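Local coordinates for protein peptidase S8 and S53, subtilisin, kexin, sedolisin (Mycobacterium smegmatis, PDB 4KG7) that cleaves proteins as a subtilisin-like serine protease (mycosin) of the type VII ESX-3 secretion system, probably through a Ser-His-Asp charge relay, at residues 51-63 against 365-377. Residues are numbered along the deposited sequence; the frame is centred on the assembly and turned at random.
Sequences LALNLSGAWQHSR and AGMVDPVAALTWD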
loop_
_atom_site.group_PDB
_atom_site.type_symbol
_atom_site.label_atom_id
_atom_site.label_comp_id
_atom_site.label_asym_id
_atom_site.label_seq_id
_atom_site.Cartn_x
_atom_site.Cartn_y
_atom_site.Cartn_z
ATOM N N LEU A 51 16.288 -10.467 2.924
ATOM C CA LEU A 51 17.016 -11.101 4.021
ATOM C C LEU A 51 16.542 -10.562 5.378
ATOM O O LEU A 51 16.370 -11.336 6.357
ATOM C CB LEU A 51 18.532 -10.940 3.835
ATOM C CG LEU A 51 19.101 -11.557 2.545
ATOM C CD1 LEU A 51 20.555 -11.154 2.382
ATOM C CD2 LEU A 51 18.982 -13.063 2.508
ATOM N N ALA A 52 16.240 -9.266 5.420
ATOM C CA ALA A 52 15.674 -8.651 6.621
ATOM C C ALA A 52 14.360 -9.323 7.067
ATOM O O ALA A 52 14.053 -9.404 8.262
ATOM C CB ALA A 52 15.432 -7.181 6.354
ATOM N N LEU A 53 13.582 -9.774 6.091
ATOM C CA LEU A 53 12.279 -10.381 6.335
ATOM C C LEU A 53 12.336 -11.892 6.503
ATOM O O LEU A 53 11.323 -12.509 6.827
ATOM C CB LEU A 53 11.357 -10.058 5.163
ATOM C CG LEU A 53 10.964 -8.572 5.052
ATOM C CD1 LEU A 53 10.368 -8.343 3.668
ATOM C CD2 LEU A 53 10.007 -8.186 6.166
ATOM N N ASN A 54 13.501 -12.484 6.247
ATOM C CA ASN A 54 13.654 -13.947 6.205
ATOM C C ASN A 54 12.527 -14.614 5.425
ATOM O O ASN A 54 11.833 -15.504 5.933
ATOM C CB ASN A 54 13.784 -14.538 7.617
ATOM C CG ASN A 54 14.150 -16.026 7.612
ATOM O OD1 ASN A 54 14.595 -16.570 6.610
ATOM N ND2 ASN A 54 13.984 -16.669 8.746
ATOM N N LEU A 55 12.359 -14.197 4.172
ATOM C CA LEU A 55 11.339 -14.828 3.340
ATOM C C LEU A 55 11.627 -16.299 3.081
ATOM O O LEU A 55 10.701 -17.067 2.969
ATOM C CB LEU A 55 11.146 -14.108 2.012
ATOM C CG LEU A 55 10.720 -12.628 2.083
ATOM C CD1 LEU A 55 10.545 -12.034 0.689
ATOM C CD2 LEU A 55 9.487 -12.456 2.941
ATOM N N SER A 56 12.901 -16.701 2.988
ATOM C CA SER A 56 13.234 -18.137 2.896
ATOM C C SER A 56 12.605 -18.969 4.001
ATOM O O SER A 56 11.994 -20.008 3.764
ATOM C CB SER A 56 14.750 -18.315 2.932
ATOM O OG SER A 56 15.268 -17.807 1.766
ATOM N N GLY A 57 12.758 -18.495 5.224
ATOM C CA GLY A 57 12.138 -19.136 6.373
ATOM C C GLY A 57 10.627 -19.146 6.264
ATOM O O GLY A 57 9.976 -20.124 6.561
ATOM N N ALA A 58 10.063 -18.028 5.820
ATOM C CA ALA A 58 8.611 -17.917 5.733
ATOM C C ALA A 58 8.004 -18.903 4.737
ATOM O O ALA A 58 6.953 -19.491 4.992
ATOM C CB ALA A 58 8.222 -16.502 5.356
ATOM N N TRP A 59 8.682 -19.089 3.610
ATOM C CA TRP A 59 8.172 -19.987 2.559
ATOM C C TRP A 59 8.105 -21.466 2.954
ATOM O O TRP A 59 7.393 -22.254 2.308
ATOM C CB TRP A 59 8.970 -19.835 1.269
ATOM C CG TRP A 59 8.898 -18.455 0.655
ATOM C CD1 TRP A 59 7.816 -17.620 0.639
ATOM C CD2 TRP A 59 9.950 -17.755 -0.031
ATOM N NE1 TRP A 59 8.127 -16.450 0.000
ATOM C CE2 TRP A 59 9.427 -16.496 -0.435
ATOM C CE3 TRP A 59 11.271 -18.073 -0.362
ATOM C CZ2 TRP A 59 10.197 -15.542 -1.128
ATOM C CZ3 TRP A 59 12.024 -17.136 -1.037
ATOM C CH2 TRP A 59 11.486 -15.883 -1.424
ATOM N N GLN A 60 8.810 -21.838 4.016
ATOM C CA GLN A 60 8.675 -23.150 4.604
ATOM C C GLN A 60 7.358 -23.331 5.346
ATOM O O GLN A 60 6.964 -24.460 5.628
ATOM C CB GLN A 60 9.863 -23.448 5.529
ATOM C CG GLN A 60 11.139 -23.630 4.723
ATOM C CD GLN A 60 10.981 -24.756 3.706
ATOM O OE1 GLN A 60 10.585 -25.862 4.064
ATOM N NE2 GLN A 60 11.218 -24.457 2.434
ATOM N N HIS A 61 6.659 -22.229 5.629
ATOM C CA HIS A 61 5.338 -22.273 6.244
ATOM C C HIS A 61 4.205 -21.988 5.272
ATOM O O HIS A 61 3.143 -22.593 5.370
ATOM C CB HIS A 61 5.283 -21.281 7.417
ATOM C CG HIS A 61 6.259 -21.604 8.505
ATOM N ND1 HIS A 61 5.995 -22.541 9.477
ATOM C CD2 HIS A 61 7.511 -21.150 8.750
ATOM C CE1 HIS A 61 7.046 -22.659 10.270
ATOM N NE2 HIS A 61 7.971 -21.811 9.867
ATOM N N SER A 62 4.430 -21.091 4.325
ATOM C CA SER A 62 3.373 -20.639 3.430
ATOM C C SER A 62 3.964 -19.895 2.238
ATOM O O SER A 62 4.987 -19.217 2.374
ATOM C CB SER A 62 2.411 -19.719 4.178
ATOM O OG SER A 62 1.383 -19.287 3.315
ATOM N N ARG A 63 3.297 -20.013 1.089
ATOM C CA ARG A 63 3.612 -19.211 -0.099
ATOM C C ARG A 63 2.387 -18.391 -0.578
ATOM O O ARG A 63 2.416 -17.796 -1.648
ATOM C CB ARG A 63 4.149 -20.095 -1.213
ATOM C CG ARG A 63 5.573 -20.536 -0.900
ATOM C CD ARG A 63 6.107 -21.528 -1.890
ATOM N NE ARG A 63 6.383 -20.991 -3.206
ATOM C CZ ARG A 63 7.366 -20.139 -3.525
ATOM N NH1 ARG A 63 8.166 -19.592 -2.603
ATOM N NH2 ARG A 63 7.523 -19.804 -4.800
ATOM N N ALA A 365 4.350 -1.018 15.583
ATOM C CA ALA A 365 4.939 -2.136 16.319
ATOM C C ALA A 365 6.302 -2.580 15.772
ATOM O O ALA A 365 6.899 -3.534 16.277
ATOM C CB ALA A 365 3.945 -3.307 16.348
ATOM N N GLY A 366 6.821 -1.891 14.770
ATOM C CA GLY A 366 8.157 -2.195 14.235
ATOM C C GLY A 366 8.096 -3.048 12.991
ATOM O O GLY A 366 7.005 -3.314 12.445
ATOM N N MET A 367 9.263 -3.496 12.528
ATOM C CA MET A 367 9.336 -4.259 11.281
ATOM C C MET A 367 8.577 -5.576 11.419
ATOM O O MET A 367 8.752 -6.330 12.379
ATOM C CB MET A 367 10.782 -4.545 10.848
ATOM C CG MET A 367 10.908 -5.168 9.451
ATOM S SD MET A 367 12.649 -5.198 8.999
ATOM C CE MET A 367 13.438 -6.127 10.298
ATOM N N VAL A 368 7.737 -5.844 10.434
ATOM C CA VAL A 368 7.013 -7.104 10.354
ATOM C C VAL A 368 7.996 -8.257 10.397
ATOM O O VAL A 368 9.124 -8.170 9.869
ATOM C CB VAL A 368 6.149 -7.130 9.065
ATOM C CG1 VAL A 368 6.987 -7.131 7.790
ATOM C CG2 VAL A 368 5.132 -8.255 9.063
ATOM N N ASP A 369 7.568 -9.348 11.026
ATOM C CA ASP A 369 8.420 -10.521 11.204
ATOM C C ASP A 369 7.632 -11.725 10.709
ATOM O O ASP A 369 6.881 -12.337 11.482
ATOM C CB ASP A 369 8.845 -10.682 12.663
ATOM C CG ASP A 369 9.847 -11.804 12.875
ATOM O OD1 ASP A 369 9.866 -12.788 12.087
ATOM O OD2 ASP A 369 10.582 -11.735 13.893
ATOM N N PRO A 370 7.782 -12.056 9.413
ATOM C CA PRO A 370 6.949 -13.081 8.823
ATOM C C PRO A 370 7.015 -14.447 9.504
ATOM O O PRO A 370 5.981 -15.056 9.743
ATOM C CB PRO A 370 7.459 -13.163 7.379
ATOM C CG PRO A 370 7.972 -11.820 7.113
ATOM C CD PRO A 370 8.559 -11.329 8.387
ATOM N N VAL A 371 8.205 -14.927 9.849
ATOM C CA VAL A 371 8.314 -16.250 10.468
ATOM C C VAL A 371 7.642 -16.260 11.843
ATOM O O VAL A 371 6.927 -17.197 12.205
ATOM C CB VAL A 371 9.769 -16.740 10.525
ATOM C CG1 VAL A 371 9.881 -17.952 11.412
ATOM C CG2 VAL A 371 10.287 -17.024 9.119
ATOM N N ALA A 372 7.843 -15.189 12.602
ATOM C CA ALA A 372 7.195 -15.081 13.917
ATOM C C ALA A 372 5.674 -15.064 13.754
ATOM O O ALA A 372 4.949 -15.717 14.505
ATOM C CB ALA A 372 7.665 -13.844 14.635
ATOM N N ALA A 373 5.187 -14.318 12.761
ATOM C CA ALA A 373 3.741 -14.251 12.512
ATOM C C ALA A 373 3.164 -15.604 12.117
ATOM O O ALA A 373 2.023 -15.955 12.470
ATOM C CB ALA A 373 3.430 -13.201 11.458
ATOM N N LEU A 374 3.966 -16.393 11.414
ATOM C CA LEU A 374 3.523 -17.672 10.923
ATOM C C LEU A 374 3.632 -18.773 11.953
ATOM O O LEU A 374 3.068 -19.830 11.754
ATOM C CB LEU A 374 4.304 -18.040 9.653
ATOM C CG LEU A 374 3.870 -17.194 8.442
ATOM C CD1 LEU A 374 4.945 -17.204 7.374
ATOM C CD2 LEU A 374 2.543 -17.647 7.853
ATOM N N THR A 375 4.344 -18.537 13.050
ATOM C CA THR A 375 4.542 -19.584 14.054
ATOM C C THR A 375 4.015 -19.264 15.457
ATOM O O THR A 375 4.028 -20.131 16.341
ATOM C CB THR A 375 6.028 -19.924 14.157
ATOM O OG1 THR A 375 6.758 -18.758 14.514
ATOM C CG2 THR A 375 6.547 -20.453 12.840
ATOM N N TRP A 376 3.566 -18.038 15.678
ATOM C CA TRP A 376 3.066 -17.625 16.986
ATOM C C TRP A 376 1.822 -18.414 17.401
ATOM O O TRP A 376 0.966 -18.729 16.576
ATOM C CB TRP A 376 2.753 -16.127 16.953
ATOM C CG TRP A 376 2.237 -15.554 18.243
ATOM C CD1 TRP A 376 2.931 -15.384 19.410
ATOM C CD2 TRP A 376 0.920 -15.039 18.477
ATOM N NE1 TRP A 376 2.117 -14.807 20.365
ATOM C CE2 TRP A 376 0.877 -14.590 19.818
ATOM C CE3 TRP A 376 -0.232 -14.926 17.685
ATOM C CZ2 TRP A 376 -0.275 -14.032 20.387
ATOM C CZ3 TRP A 376 -1.375 -14.362 18.241
ATOM C CH2 TRP A 376 -1.388 -13.925 19.586
ATOM N N ASP A 377 1.753 -18.754 18.687
ATOM C CA ASP A 377 0.589 -19.423 19.247
ATOM C C ASP A 377 -0.119 -18.449 20.177
ATOM O O ASP A 377 0.491 -17.982 21.131
ATOM C CB ASP A 377 1.018 -20.660 20.034
ATOM C CG ASP A 377 -0.157 -21.383 20.660
ATOM O OD1 ASP A 377 -0.808 -22.175 19.949
ATOM O OD2 ASP A 377 -0.436 -21.145 21.856
HETATM O O HOH W 1 11.618 -9.321 10.242
HETATM O O HOH W 2 10.784 -13.681 9.436
#
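One water donates to Leu53 O and to Asp369 OD1, its oxygen 2.9 Å from each. The same water accepts from Val371 N. It thus joins the end of helix 48-53 to the N-cap of the C-terminal helix 370-375 in this subtilisin fold. Asp369 OD1 also caps that helix by accepting from Ala372 N, which meets it from above the carboxylate plane. A second water donates to Ala52 O and Val368 O. The rest of the contact between the two segments is mainly apolar. Pro370 sets its ring against the Leu53 carbonyl, with CD 3.4 Å from Leu53 O. Leu53 CD2 lies 3.6 Å from Val368 CG1. The axes of helices 55-59 and 370-375 run nearly parallel, 22° apart, and approach to 8.8 Å. Val371 CG2 packs against the peptide between Gly57 and Ala58, 3.5 Å from Ala58 N. Ala58 CB sits among Pro370, Val371 and Leu374. Helix 318-335 adjoins this core, with Leu331 on Ala58 and Val328 on Pro370. At the far end, Thr375 OG1 donates to Val371 O at 2.8 Å. Its chi1 of 59° turns CG2 to the His61 ring. Thr375 CG2 lies over one face of the imidazole, 3.4 Å from His61 CE1.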